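Local coordinates for protein acetylxylan esterase / glucomannan deacetylase (Cellvibrio japonicus, PDB 2WAA) that removes acetyl groups from plant cell wall polysaccharides, deacetylating xylan and glucomannan with equal efficiency as a family 2 carbohydrate esterase, at residues D140-G145 with A315-D320; D149-A152 with T158-W161; R164-M169 with V179-W184; A200-F205 with I229-G234. All blocks are in the same frame, centred on the assembly; numbering follows the deposited sequence.

Contact 1: residues D140-G145 with A315-D320. With ACT (acetate ion), chain C.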
loop_
_atom_site.group_PDB
_atom_site.type_symbol
_atom_site.label_atom_id
_atom_site.label_comp_id
_atom_site.label_asym_id
_atom_site.label_seq_id
_atom_site.Cartn_x
_atom_site.Cartn_y
_atom_site.Cartn_z
ATOM N N ASP A 140 6.266 7.404 -0.832
ATOM C CA ASP A 140 5.401 8.559 -0.977
ATOM C C ASP A 140 4.273 8.247 -1.973
ATOM O O ASP A 140 3.898 7.096 -2.119
ATOM C CB ASP A 140 6.270 9.761 -1.398
ATOM C CG ASP A 140 7.111 9.488 -2.669
ATOM O OD1 ASP A 140 6.677 8.755 -3.615
ATOM O OD2 ASP A 140 8.256 10.012 -2.722
ATOM N N SER A 141 3.721 9.257 -2.652
ATOM C CA SER A 141 2.511 9.016 -3.455
ATOM C C SER A 141 2.703 8.054 -4.613
ATOM O O SER A 141 1.714 7.448 -5.042
ATOM C CB SER A 141 1.905 10.330 -4.060
ATOM O OG SER A 141 2.801 10.814 -5.048
ATOM N N VAL A 142 3.930 7.923 -5.139
ATOM C CA VAL A 142 4.154 6.961 -6.226
ATOM C C VAL A 142 3.864 5.524 -5.673
ATOM O O VAL A 142 3.164 4.734 -6.294
ATOM C CB VAL A 142 5.576 7.051 -6.761
ATOM C CG1 VAL A 142 5.771 6.006 -7.892
ATOM C CG2 VAL A 142 5.844 8.509 -7.289
ATOM N N THR A 143 4.393 5.229 -4.497
ATOM C CA THR A 143 4.128 3.941 -3.837
ATOM C C THR A 143 2.627 3.815 -3.535
ATOM O O THR A 143 2.059 2.696 -3.574
ATOM C CB THR A 143 4.998 3.775 -2.568
ATOM O OG1 THR A 143 6.389 3.737 -2.925
ATOM C CG2 THR A 143 4.655 2.473 -1.770
ATOM N N CYS A 144 1.970 4.947 -3.237
ATOM C CA CYS A 144 0.552 4.938 -2.930
ATOM C C CYS A 144 -0.334 4.808 -4.176
ATOM O O CYS A 144 -1.524 4.725 -4.023
ATOM C CB CYS A 144 0.123 6.236 -2.226
ATOM S SG CYS A 144 0.492 6.278 -0.547
ATOM N N GLY A 145 0.226 4.879 -5.375
ATOM C CA GLY A 145 -0.527 4.681 -6.616
ATOM C C GLY A 145 -1.248 5.923 -7.102
ATOM O O GLY A 145 -2.215 5.827 -7.855
ATOM N N ALA A 315 2.664 14.930 -13.512
ATOM C CA ALA A 315 4.048 14.419 -13.475
ATOM C C ALA A 315 4.174 13.079 -12.758
ATOM O O ALA A 315 5.202 12.433 -12.878
ATOM C CB ALA A 315 4.980 15.435 -12.806
ATOM N N HIS A 316 3.145 12.641 -12.005
ATOM C CA HIS A 316 3.249 11.333 -11.354
ATOM C C HIS A 316 3.330 10.262 -12.431
ATOM O O HIS A 316 2.683 10.387 -13.471
ATOM C CB HIS A 316 2.026 11.036 -10.470
ATOM C CG HIS A 316 2.035 11.776 -9.171
ATOM N ND1 HIS A 316 1.529 13.048 -9.052
ATOM C CD2 HIS A 316 2.468 11.419 -7.934
ATOM C CE1 HIS A 316 1.668 13.461 -7.798
ATOM N NE2 HIS A 316 2.242 12.491 -7.100
ATOM N N PRO A 317 4.104 9.186 -12.193
ATOM C CA PRO A 317 4.218 8.147 -13.203
ATOM C C PRO A 317 2.843 7.616 -13.644
ATOM O O PRO A 317 1.931 7.420 -12.802
ATOM C CB PRO A 317 5.053 7.066 -12.502
ATOM C CG PRO A 317 6.002 7.884 -11.596
ATOM C CD PRO A 317 5.105 9.028 -11.102
ATOM N N THR A 318 2.708 7.369 -14.943
ATOM C CA THR A 318 1.471 6.819 -15.473
ATOM C C THR A 318 1.325 5.318 -15.178
ATOM O O THR A 318 2.256 4.665 -14.701
ATOM C CB THR A 318 1.450 6.937 -17.021
ATOM O OG1 THR A 318 2.569 6.226 -17.563
ATOM C CG2 THR A 318 1.517 8.396 -17.469
ATOM N N LYS A 319 0.140 4.785 -15.479
ATOM C CA LYS A 319 -0.095 3.346 -15.370
ATOM C C LYS A 319 0.940 2.569 -16.160
ATOM O O LYS A 319 1.512 1.607 -15.635
ATOM C CB LYS A 319 -1.508 3.002 -15.864
ATOM C CG LYS A 319 -1.824 1.462 -15.878
ATOM C CD LYS A 319 -3.306 1.197 -16.249
ATOM C CE LYS A 319 -4.200 1.820 -15.131
ATOM N NZ LYS A 319 -5.749 1.752 -15.294
ATOM N N ASP A 320 1.220 2.938 -17.408
ATOM C CA ASP A 320 2.233 2.138 -18.123
ATOM C C ASP A 320 3.653 2.289 -17.532
ATOM O O ASP A 320 4.454 1.365 -17.574
ATOM C CB ASP A 320 2.249 2.492 -19.604
ATOM C CG ASP A 320 1.015 1.980 -20.311
ATOM O OD1 ASP A 320 0.364 1.029 -19.793
ATOM O OD2 ASP A 320 0.697 2.530 -21.388
HETATM C C ACT C . 4.522 12.662 -3.968
HETATM O O ACT C . 3.685 13.525 -4.411
HETATM O OXT ACT C . 4.263 12.189 -2.838
HETATM C CH3 ACT C . 5.743 12.215 -4.727
#
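Ser141 and His316 meet side chain to side chain, with the hydroxyl lying at the NE2 edge of the imidazole and in the plane of the ring. The bond from His316 NE2 to Ser141 OG is short, 2.7 Å, but weak, because the N-H points well off the oxygen (121°). The position of the OG is somewhat uncertain, since it crowds the bound acetate. Its torsion puts it between the backbone N and the carbonyl carbon (chi1 69°), which turns the hydroxyl toward the histidine. On the far side of the imidazole, His316 ND1 is hydrogen-bonded to Asp314. Together these three residues have the geometry of the Ser-His-Asp triad of the SGNH/GDSL hydrolases, with Ser141, placed just after strand 133-139, the inferred nucleophile and His316 and Asp314 the inferred charge relay. The acetate, probably from the crystallisation liquor, lies beside this pair: Ser141 N donates to its OXT over 3.0 Å at 158°, and His316 NE2 donates to its other oxygen, O, at 3.2 Å in a straighter bond than that to Ser141 OG. Gly186 N and Asn236 ND2, of the residues inferred to stabilise the transition state, also bind the ion, consistent with an oxyanion hole. Asp140 OD1 accepts from Val142 N, two residues on, at 3.2 Å, an Asx turn that runs through Ser141. Next to the polar pair, Val142 and Pro317 cross at about a right angle, Val142 CG2 lying 3.9 Å from Pro317 CD while Val142 CG1 faces Pro317 CG at 4.2 Å. His322 of helix 319-337 touches both side chains.

Contact 2: residues D149-A152 with T158-W161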
loop_
_atom_site.group_PDB
_atom_site.type_symbol
_atom_site.label_atom_id
_atom_site.label_comp_id
_atom_site.label_asym_id
_atom_site.label_seq_id
_atom_site.Cartn_x
_atom_site.Cartn_y
_atom_site.Cartn_z
ATOM N N ASP A 149 -4.931 6.128 -12.451
ATOM C CA ASP A 149 -6.175 6.024 -13.236
ATOM C C ASP A 149 -6.658 7.382 -13.733
ATOM O O ASP A 149 -7.860 7.621 -13.820
ATOM C CB ASP A 149 -7.321 5.320 -12.462
ATOM C CG ASP A 149 -7.175 3.793 -12.418
ATOM O OD1 ASP A 149 -6.270 3.212 -13.081
ATOM O OD2 ASP A 149 -7.959 3.147 -11.664
ATOM N N ARG A 150 -5.720 8.265 -14.054
ATOM C CA ARG A 150 -6.052 9.598 -14.536
ATOM C C ARG A 150 -6.770 9.414 -15.860
ATOM O O ARG A 150 -6.521 8.456 -16.582
ATOM C CB ARG A 150 -4.765 10.402 -14.791
ATOM C CG ARG A 150 -4.042 9.945 -16.085
ATOM C CD ARG A 150 -2.587 10.473 -16.214
ATOM N NE ARG A 150 -1.732 9.889 -15.168
ATOM C CZ ARG A 150 -0.519 10.300 -14.819
ATOM N NH1 ARG A 150 0.089 11.308 -15.461
ATOM N NH2 ARG A 150 0.083 9.664 -13.813
ATOM N N VAL A 151 -7.574 10.385 -16.236
ATOM C CA VAL A 151 -8.160 10.359 -17.580
ATOM C C VAL A 151 -8.035 11.768 -18.117
ATOM O O VAL A 151 -8.265 12.724 -17.394
ATOM C CB VAL A 151 -9.630 9.953 -17.485
ATOM C CG1 VAL A 151 -10.423 10.445 -18.720
ATOM C CG2 VAL A 151 -9.710 8.460 -17.302
ATOM N N ALA A 152 -7.601 11.892 -19.363
ATOM C CA ALA A 152 -7.384 13.229 -19.944
ATOM C C ALA A 152 -8.682 14.058 -19.895
ATOM O O ALA A 152 -9.749 13.547 -20.198
ATOM C CB ALA A 152 -6.889 13.089 -21.354
ATOM N N THR A 158 -9.929 11.704 -6.105
ATOM C CA THR A 158 -9.416 10.527 -5.413
ATOM C C THR A 158 -9.650 9.230 -6.212
ATOM O O THR A 158 -9.030 8.200 -5.913
ATOM C CB THR A 158 -9.990 10.349 -3.981
ATOM O OG1 THR A 158 -11.425 10.367 -4.052
ATOM C CG2 THR A 158 -9.508 11.510 -3.100
ATOM N N ARG A 159 -10.493 9.278 -7.252
ATOM C CA ARG A 159 -10.654 8.144 -8.158
ATOM C C ARG A 159 -9.392 7.826 -8.960
ATOM O O ARG A 159 -9.189 6.692 -9.395
ATOM C CB ARG A 159 -11.843 8.394 -9.122
ATOM C CG ARG A 159 -12.297 7.093 -9.831
ATOM C CD ARG A 159 -13.077 7.421 -11.118
ATOM N NE ARG A 159 -12.258 8.285 -11.987
ATOM C CZ ARG A 159 -11.191 7.888 -12.666
ATOM N NH1 ARG A 159 -10.800 6.632 -12.632
ATOM N NH2 ARG A 159 -10.493 8.774 -13.406
ATOM N N TRP A 160 -8.509 8.807 -9.105
ATOM C CA TRP A 160 -7.297 8.593 -9.854
ATOM C C TRP A 160 -6.316 7.614 -9.199
ATOM O O TRP A 160 -5.369 7.182 -9.853
ATOM C CB TRP A 160 -6.594 9.934 -10.054
ATOM C CG TRP A 160 -7.196 10.792 -11.133
ATOM C CD1 TRP A 160 -8.512 10.808 -11.588
ATOM C CD2 TRP A 160 -6.512 11.809 -11.862
ATOM N NE1 TRP A 160 -8.652 11.747 -12.581
ATOM C CE2 TRP A 160 -7.451 12.391 -12.758
ATOM C CE3 TRP A 160 -5.202 12.297 -11.824
ATOM C CZ2 TRP A 160 -7.106 13.417 -13.648
ATOM C CZ3 TRP A 160 -4.848 13.311 -12.711
ATOM C CH2 TRP A 160 -5.799 13.871 -13.599
ATOM N N TRP A 161 -6.494 7.299 -7.916
ATOM C CA TRP A 161 -5.577 6.368 -7.265
ATOM C C TRP A 161 -5.892 4.897 -7.597
ATOM O O TRP A 161 -7.054 4.485 -7.604
ATOM C CB TRP A 161 -5.659 6.534 -5.736
ATOM C CG TRP A 161 -4.814 7.642 -5.153
ATOM C CD1 TRP A 161 -3.798 7.476 -4.255
ATOM C CD2 TRP A 161 -4.940 9.068 -5.354
ATOM N NE1 TRP A 161 -3.259 8.696 -3.907
ATOM C CE2 TRP A 161 -3.935 9.689 -4.550
ATOM C CE3 TRP A 161 -5.792 9.881 -6.126
ATOM C CZ2 TRP A 161 -3.744 11.071 -4.506
ATOM C CZ3 TRP A 161 -5.621 11.284 -6.060
ATOM C CH2 TRP A 161 -4.584 11.851 -5.274
#
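The carbonyl oxygen of Asp149 is gripped by both terminal nitrogens of the Arg159 guanidinium. Arg159 NH2 makes the firmer bond, 2.9 Å to Asp149 O, arriving nearly in line with the C=O although the oxygen is tilted 19° from the guanidinium plane. The second, from Arg159 NH1 to the same oxygen at 3.3 Å, is weak. A bend at chi3 of Arg159 (55°) curls the chain back so that the guanidinium can straddle this carbonyl. On the same residue, Asp149 N donates to Trp160 O over 2.8 Å. Beyond it the indole of Trp160 lies flat against Arg150, whose CA sits 3.5 Å above the plane, while Arg150 CB stands over the six-membered ring in a CH-pi contact, 3.5 Å from its centroid. Val151 CG2 comes within 4.0 Å of Arg159 NH2. Both segments belong to the long loop between strand 133-139 and helix 167-174 of the SGNH hydrolase domain, and the backbone bond and the indole pin one part of that loop to the other. The polar ends have further partners: Asp149 pairs with Lys319 and Arg104, and Glu154 takes both Arg159 NH2 and Trp160 NE1. The Trp160 face packs Arg150 CA and CB while the arginine's guanidinium bonds the carbonyls of His316 and Asp314 and pairs with Asp311, tying the loop to the inferred charge-relay segment.

Contact 3: residues R164-M169 with V179-W184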
loop_
_atom_site.group_PDB
_atom_site.type_symbol
_atom_site.label_atom_id
_atom_site.label_comp_id
_atom_site.label_asym_id
_atom_site.label_seq_id
_atom_site.Cartn_x
_atom_site.Cartn_y
_atom_site.Cartn_z
ATOM N N ARG A 164 -3.820 -1.657 -7.028
ATOM C CA ARG A 164 -3.568 -2.960 -7.675
ATOM C C ARG A 164 -2.561 -2.847 -8.811
ATOM O O ARG A 164 -1.811 -3.794 -9.077
ATOM C CB ARG A 164 -4.841 -3.517 -8.354
ATOM C CG ARG A 164 -5.830 -4.314 -7.578
ATOM C CD ARG A 164 -7.263 -4.249 -8.309
ATOM N NE ARG A 164 -7.147 -4.231 -9.784
ATOM C CZ ARG A 164 -7.571 -3.266 -10.629
ATOM N NH1 ARG A 164 -8.221 -2.132 -10.250
ATOM N NH2 ARG A 164 -7.341 -3.448 -11.911
ATOM N N GLU A 165 -2.612 -1.714 -9.534
ATOM C CA GLU A 165 -1.751 -1.492 -10.687
ATOM C C GLU A 165 -0.544 -0.623 -10.404
ATOM O O GLU A 165 0.190 -0.236 -11.333
ATOM C CB GLU A 165 -2.578 -0.942 -11.862
ATOM C CG GLU A 165 -3.560 -2.042 -12.263
ATOM C CD GLU A 165 -4.339 -1.732 -13.486
ATOM O OE1 GLU A 165 -5.340 -1.003 -13.375
ATOM O OE2 GLU A 165 -3.932 -2.232 -14.562
ATOM N N SER A 166 -0.304 -0.365 -9.125
ATOM C CA SER A 166 0.911 0.354 -8.721
ATOM C C SER A 166 2.141 -0.569 -8.770
ATOM O O SER A 166 2.017 -1.802 -8.631
ATOM C CB SER A 166 0.717 0.952 -7.316
ATOM O OG SER A 166 0.759 -0.079 -6.305
ATOM N N TYR A 167 3.343 0.011 -8.937
ATOM C CA TYR A 167 4.511 -0.809 -9.117
ATOM C C TYR A 167 4.727 -1.755 -7.924
ATOM O O TYR A 167 5.202 -2.885 -8.117
ATOM C CB TYR A 167 5.784 0.035 -9.363
ATOM C CG TYR A 167 6.342 0.621 -8.079
ATOM C CD1 TYR A 167 7.364 -0.038 -7.400
ATOM C CD2 TYR A 167 5.816 1.810 -7.535
ATOM C CE1 TYR A 167 7.920 0.476 -6.168
ATOM C CE2 TYR A 167 6.332 2.334 -6.311
ATOM C CZ TYR A 167 7.392 1.642 -5.656
ATOM O OH TYR A 167 7.906 2.143 -4.483
ATOM N N GLY A 168 4.384 -1.302 -6.717
ATOM C CA GLY A 168 4.612 -2.118 -5.498
ATOM C C GLY A 168 3.746 -3.382 -5.532
ATOM O O GLY A 168 4.242 -4.477 -5.252
ATOM N N MET A 169 2.485 -3.234 -5.920
ATOM C CA MET A 169 1.603 -4.416 -6.012
ATOM C C MET A 169 1.933 -5.311 -7.216
ATOM O O MET A 169 1.901 -6.548 -7.089
ATOM C CB MET A 169 0.124 -4.053 -5.931
ATOM C CG MET A 169 -0.232 -3.279 -4.625
ATOM S SD MET A 169 -2.005 -3.463 -4.196
ATOM C CE MET A 169 -1.998 -4.937 -3.183
ATOM N N VAL A 179 2.062 -8.085 0.082
ATOM C CA VAL A 179 2.664 -6.775 0.180
ATOM C C VAL A 179 1.860 -5.904 1.129
ATOM O O VAL A 179 0.617 -5.956 1.148
ATOM C CB VAL A 179 2.747 -6.110 -1.228
ATOM C CG1 VAL A 179 1.303 -5.877 -1.809
ATOM C CG2 VAL A 179 3.553 -4.813 -1.178
ATOM N N GLN A 180 2.551 -5.115 1.940
ATOM C CA GLN A 180 1.914 -3.927 2.564
ATOM C C GLN A 180 2.544 -2.676 1.960
ATOM O O GLN A 180 3.771 -2.622 1.747
ATOM C CB GLN A 180 2.160 -3.892 4.059
ATOM C CG GLN A 180 1.501 -5.038 4.806
ATOM C CD GLN A 180 1.399 -4.703 6.285
ATOM O OE1 GLN A 180 2.128 -3.825 6.814
ATOM N NE2 GLN A 180 0.496 -5.388 6.962
ATOM N N LEU A 181 1.699 -1.697 1.661
ATOM C CA LEU A 181 2.163 -0.377 1.227
ATOM C C LEU A 181 2.047 0.571 2.446
ATOM O O LEU A 181 0.952 0.668 3.073
ATOM C CB LEU A 181 1.278 0.129 0.088
ATOM C CG LEU A 181 1.144 -0.806 -1.110
ATOM C CD1 LEU A 181 0.255 -0.146 -2.188
ATOM C CD2 LEU A 181 2.532 -1.232 -1.734
ATOM N N VAL A 182 3.150 1.220 2.832
ATOM C CA VAL A 182 3.126 2.146 3.985
ATOM C C VAL A 182 3.738 3.416 3.413
ATOM O O VAL A 182 4.955 3.544 3.323
ATOM C CB VAL A 182 3.904 1.574 5.200
ATOM C CG1 VAL A 182 4.102 2.646 6.316
ATOM C CG2 VAL A 182 3.125 0.381 5.776
ATOM N N CYS A 183 2.872 4.318 2.972
ATOM C CA CYS A 183 3.284 5.440 2.128
ATOM C C CYS A 183 2.306 6.575 2.404
ATOM O O CYS A 183 1.171 6.344 2.855
ATOM C CB CYS A 183 3.275 5.039 0.656
ATOM S SG CYS A 183 1.704 4.179 0.198
ATOM N N TRP A 184 2.732 7.799 2.116
ATOM C CA TRP A 184 1.862 8.963 2.328
ATOM C C TRP A 184 2.236 10.014 1.301
ATOM O O TRP A 184 3.401 10.487 1.270
ATOM C CB TRP A 184 2.068 9.510 3.752
ATOM C CG TRP A 184 0.909 10.353 4.237
ATOM C CD1 TRP A 184 0.487 11.523 3.707
ATOM C CD2 TRP A 184 0.069 10.089 5.360
ATOM N NE1 TRP A 184 -0.578 12.026 4.417
ATOM C CE2 TRP A 184 -0.864 11.139 5.434
ATOM C CE3 TRP A 184 -0.009 9.045 6.287
ATOM C CZ2 TRP A 184 -1.843 11.199 6.418
ATOM C CZ3 TRP A 184 -1.002 9.093 7.261
ATOM C CH2 TRP A 184 -1.908 10.167 7.315
#
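Met169 meets Val179 because its chi1 of -57° sets CG beside the backbone N, and a bend at chi3 (89°) then swings the terminal methyl toward the strand. Val179 answers with a CG1 placed between its own backbone N and carbonyl carbon (chi1 63°). As a result Met169 CE and Val179 CG1 come to 3.7 Å, the two side chains crossing at about a right angle. Nearer the backbone, Met169 CG touches Leu181 CD1 at 4.0 Å, again nearly perpendicular, so one thioether chain is shared by two strand residues. Having no side chain, Gly168 lets the helix come close: its CA lies 4.4 Å from Leu181 CD2, and its carbonyl O is 4.1 Å from Val179 CG2. Leu181 CD1 also lies against Ser166 OG (4.1 Å), a hydroxyl whose polar partner is Ala163 O. These are mostly apolar van der Waals contacts inside a beta-alpha-beta unit, in which helix 167-174 connects strand 133-139 to strand 177-183. The latter is an outermost strand of the five-stranded parallel sheet. Val179 also touches Val137 of strand 133-139, helix 319-337 packs on Ser166, and Met23 of strand 21-23 covers Met169 and Val179.

Contact 4: residues A200-F205 with I229-G234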
loop_
_atom_site.group_PDB
_atom_site.type_symbol
_atom_site.label_atom_id
_atom_site.label_comp_id
_atom_site.label_asym_id
_atom_site.label_seq_id
_atom_site.Cartn_x
_atom_site.Cartn_y
_atom_site.Cartn_z
ATOM N N ALA A 200 4.148 14.362 10.057
ATOM C CA ALA A 200 4.627 12.991 10.258
ATOM C C ALA A 200 5.438 12.596 9.011
ATOM O O ALA A 200 4.907 12.425 7.892
ATOM C CB ALA A 200 3.448 12.026 10.493
ATOM N N ASN A 201 6.737 12.471 9.214
ATOM C CA ASN A 201 7.629 12.024 8.136
ATOM C C ASN A 201 7.587 10.497 8.055
ATOM O O ASN A 201 6.941 9.873 8.880
ATOM C CB ASN A 201 9.031 12.543 8.425
ATOM C CG ASN A 201 9.059 14.092 8.440
ATOM O OD1 ASN A 201 8.543 14.723 7.526
ATOM N ND2 ASN A 201 9.626 14.687 9.504
ATOM N N LEU A 202 8.263 9.905 7.076
ATOM C CA LEU A 202 8.220 8.433 6.918
ATOM C C LEU A 202 8.568 7.710 8.242
ATOM O O LEU A 202 7.879 6.796 8.627
ATOM C CB LEU A 202 9.089 7.967 5.739
ATOM C CG LEU A 202 9.371 6.457 5.675
ATOM C CD1 LEU A 202 8.016 5.721 5.447
ATOM C CD2 LEU A 202 10.348 6.199 4.493
ATOM N N PRO A 203 9.616 8.146 8.980
ATOM C CA PRO A 203 9.902 7.385 10.195
ATOM C C PRO A 203 8.787 7.448 11.242
ATOM O O PRO A 203 8.736 6.557 12.100
ATOM C CB PRO A 203 11.179 8.042 10.753
ATOM C CG PRO A 203 11.886 8.618 9.499
ATOM C CD PRO A 203 10.686 9.106 8.641
ATOM N N ASP A 204 7.938 8.481 11.159
ATOM C CA ASP A 204 6.772 8.661 12.034
ATOM C C ASP A 204 5.594 7.817 11.584
ATOM O O ASP A 204 5.126 6.970 12.344
ATOM C CB ASP A 204 6.356 10.143 12.096
ATOM C CG ASP A 204 7.511 11.016 12.538
ATOM O OD1 ASP A 204 8.015 10.776 13.628
ATOM O OD2 ASP A 204 7.955 11.897 11.804
ATOM N N PHE A 205 5.153 7.988 10.339
ATOM C CA PHE A 205 3.948 7.236 9.934
ATOM C C PHE A 205 4.201 5.762 9.728
ATOM O O PHE A 205 3.261 4.974 9.734
ATOM C CB PHE A 205 3.143 7.883 8.763
ATOM C CG PHE A 205 3.867 7.885 7.418
ATOM C CD1 PHE A 205 3.928 6.730 6.617
ATOM C CD2 PHE A 205 4.448 9.072 6.934
ATOM C CE1 PHE A 205 4.608 6.757 5.363
ATOM C CE2 PHE A 205 5.130 9.109 5.685
ATOM C CZ PHE A 205 5.189 7.939 4.897
ATOM N N ILE A 229 11.997 -5.436 2.568
ATOM C CA ILE A 229 11.503 -4.090 2.753
ATOM C C ILE A 229 12.123 -3.210 1.656
ATOM O O ILE A 229 13.342 -3.143 1.507
ATOM C CB ILE A 229 11.867 -3.515 4.126
ATOM C CG1 ILE A 229 11.364 -4.455 5.228
ATOM C CG2 ILE A 229 11.343 -2.046 4.243
ATOM C CD1 ILE A 229 11.725 -4.036 6.579
ATOM N N ILE A 230 11.284 -2.534 0.902
ATOM C CA ILE A 230 11.804 -1.594 -0.103
ATOM C C ILE A 230 11.556 -0.215 0.420
ATOM O O ILE A 230 10.409 0.101 0.734
ATOM C CB ILE A 230 11.027 -1.770 -1.420
ATOM C CG1 ILE A 230 11.256 -3.218 -1.904
ATOM C CG2 ILE A 230 11.519 -0.740 -2.516
ATOM C CD1 ILE A 230 10.294 -3.652 -2.959
ATOM N N SER A 231 12.583 0.634 0.462
ATOM C CA SER A 231 12.324 2.022 0.839
ATOM C C SER A 231 12.555 2.902 -0.388
ATOM O O SER A 231 13.676 2.969 -0.878
ATOM C CB SER A 231 13.288 2.444 1.943
ATOM O OG SER A 231 12.981 3.783 2.308
ATOM N N ALA A 232 11.490 3.539 -0.879
ATOM C CA ALA A 232 11.487 4.364 -2.094
ATOM C C ALA A 232 11.128 5.818 -1.726
ATOM O O ALA A 232 10.524 6.547 -2.547
ATOM C CB ALA A 232 10.445 3.779 -3.070
ATOM N N ILE A 233 11.566 6.278 -0.550
ATOM C CA ILE A 233 11.211 7.636 -0.090
ATOM C C ILE A 233 12.226 8.606 -0.684
ATOM O O ILE A 233 13.332 8.190 -1.097
ATOM C CB ILE A 233 11.231 7.698 1.463
ATOM C CG1 ILE A 233 10.570 8.962 1.979
ATOM C CG2 ILE A 233 12.681 7.556 1.998
ATOM C CD1 ILE A 233 8.980 8.894 1.865
ATOM N N GLY A 234 11.875 9.891 -0.744
ATOM C CA GLY A 234 12.842 10.883 -1.177
ATOM C C GLY A 234 12.343 12.004 -2.083
ATOM O O GLY A 234 12.814 13.129 -1.934
#
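Leu202 packs on Ile233 where the short helix 202-205 lies against the end of strand 228-231, the central strand of the five-stranded parallel sheet of this SGNH hydrolase fold. Starting from its base, Leu202 CB meets the far end of the isoleucine, with Ile233 CD1 4.0 Å away. CG is carried anti to the backbone N (chi1 167°), which extends the side chain across to the loop that follows the strand. At the tip, the CD2 methyl does most of the touching. It lies 3.5 Å from Ile233 CB, a pair tighter than ordinary van der Waals contact, and is lodged against CB and both of its branches, Ile233 CG1 and CG2 each at 3.7 Å. The two side chains thus slide past each other in opposite directions, the base of each facing the tip of the other. The same CD2 also comes to 4.2 Å from Ser231 OG, a buried hydroxyl whose hydrogen bond is made with Tyr252 of helix 245-262. The other methyl, Leu202 CD1, rests against the Phe205 ring, 3.6 Å from Phe205 CE1. Leu138 of strand 133-139 and Phe255 of helix 245-262 add to the apolar surroundings of Leu202. Within the helix, Leu202 CA stands 3.4 Å above one face of the Phe205 ring, offset toward the rim, so the helix turn packs on itself as well as on the strand. The start of this helix is tied by Asp204, the third residue past the N-cap: its OD2 turns its anti lone pair to Asn201 N, 2.9 Å away.

Contact 1 is the hub, touching each of the other three. Lys319 NZ reaches Asp149 OD1 of contact 2 in a 2.7 Å salt bridge, beside the probable hydrogen bond from Arg150 NH2 to His316 O, also 2.7 Å. Contact 3 joins it through the disulfide Cys144-Cys183 and through Thr143 OG1 and Tyr167 OH, 2.7 Å apart. Contact 4 approaches from the Asp140 side, with Ile233 CD1 4.1 Å from Asp140 N. Contacts 3 and 4 meet where Phe205 CE2 lies 3.6 Å from Trp184 CB, whereas contacts 2 and 4 do not touch, their centres about 24 Å and nearest atoms about 12 Å apart. The side chains of Ile233 and acetate-binding Asn236 are about 6 Å apart.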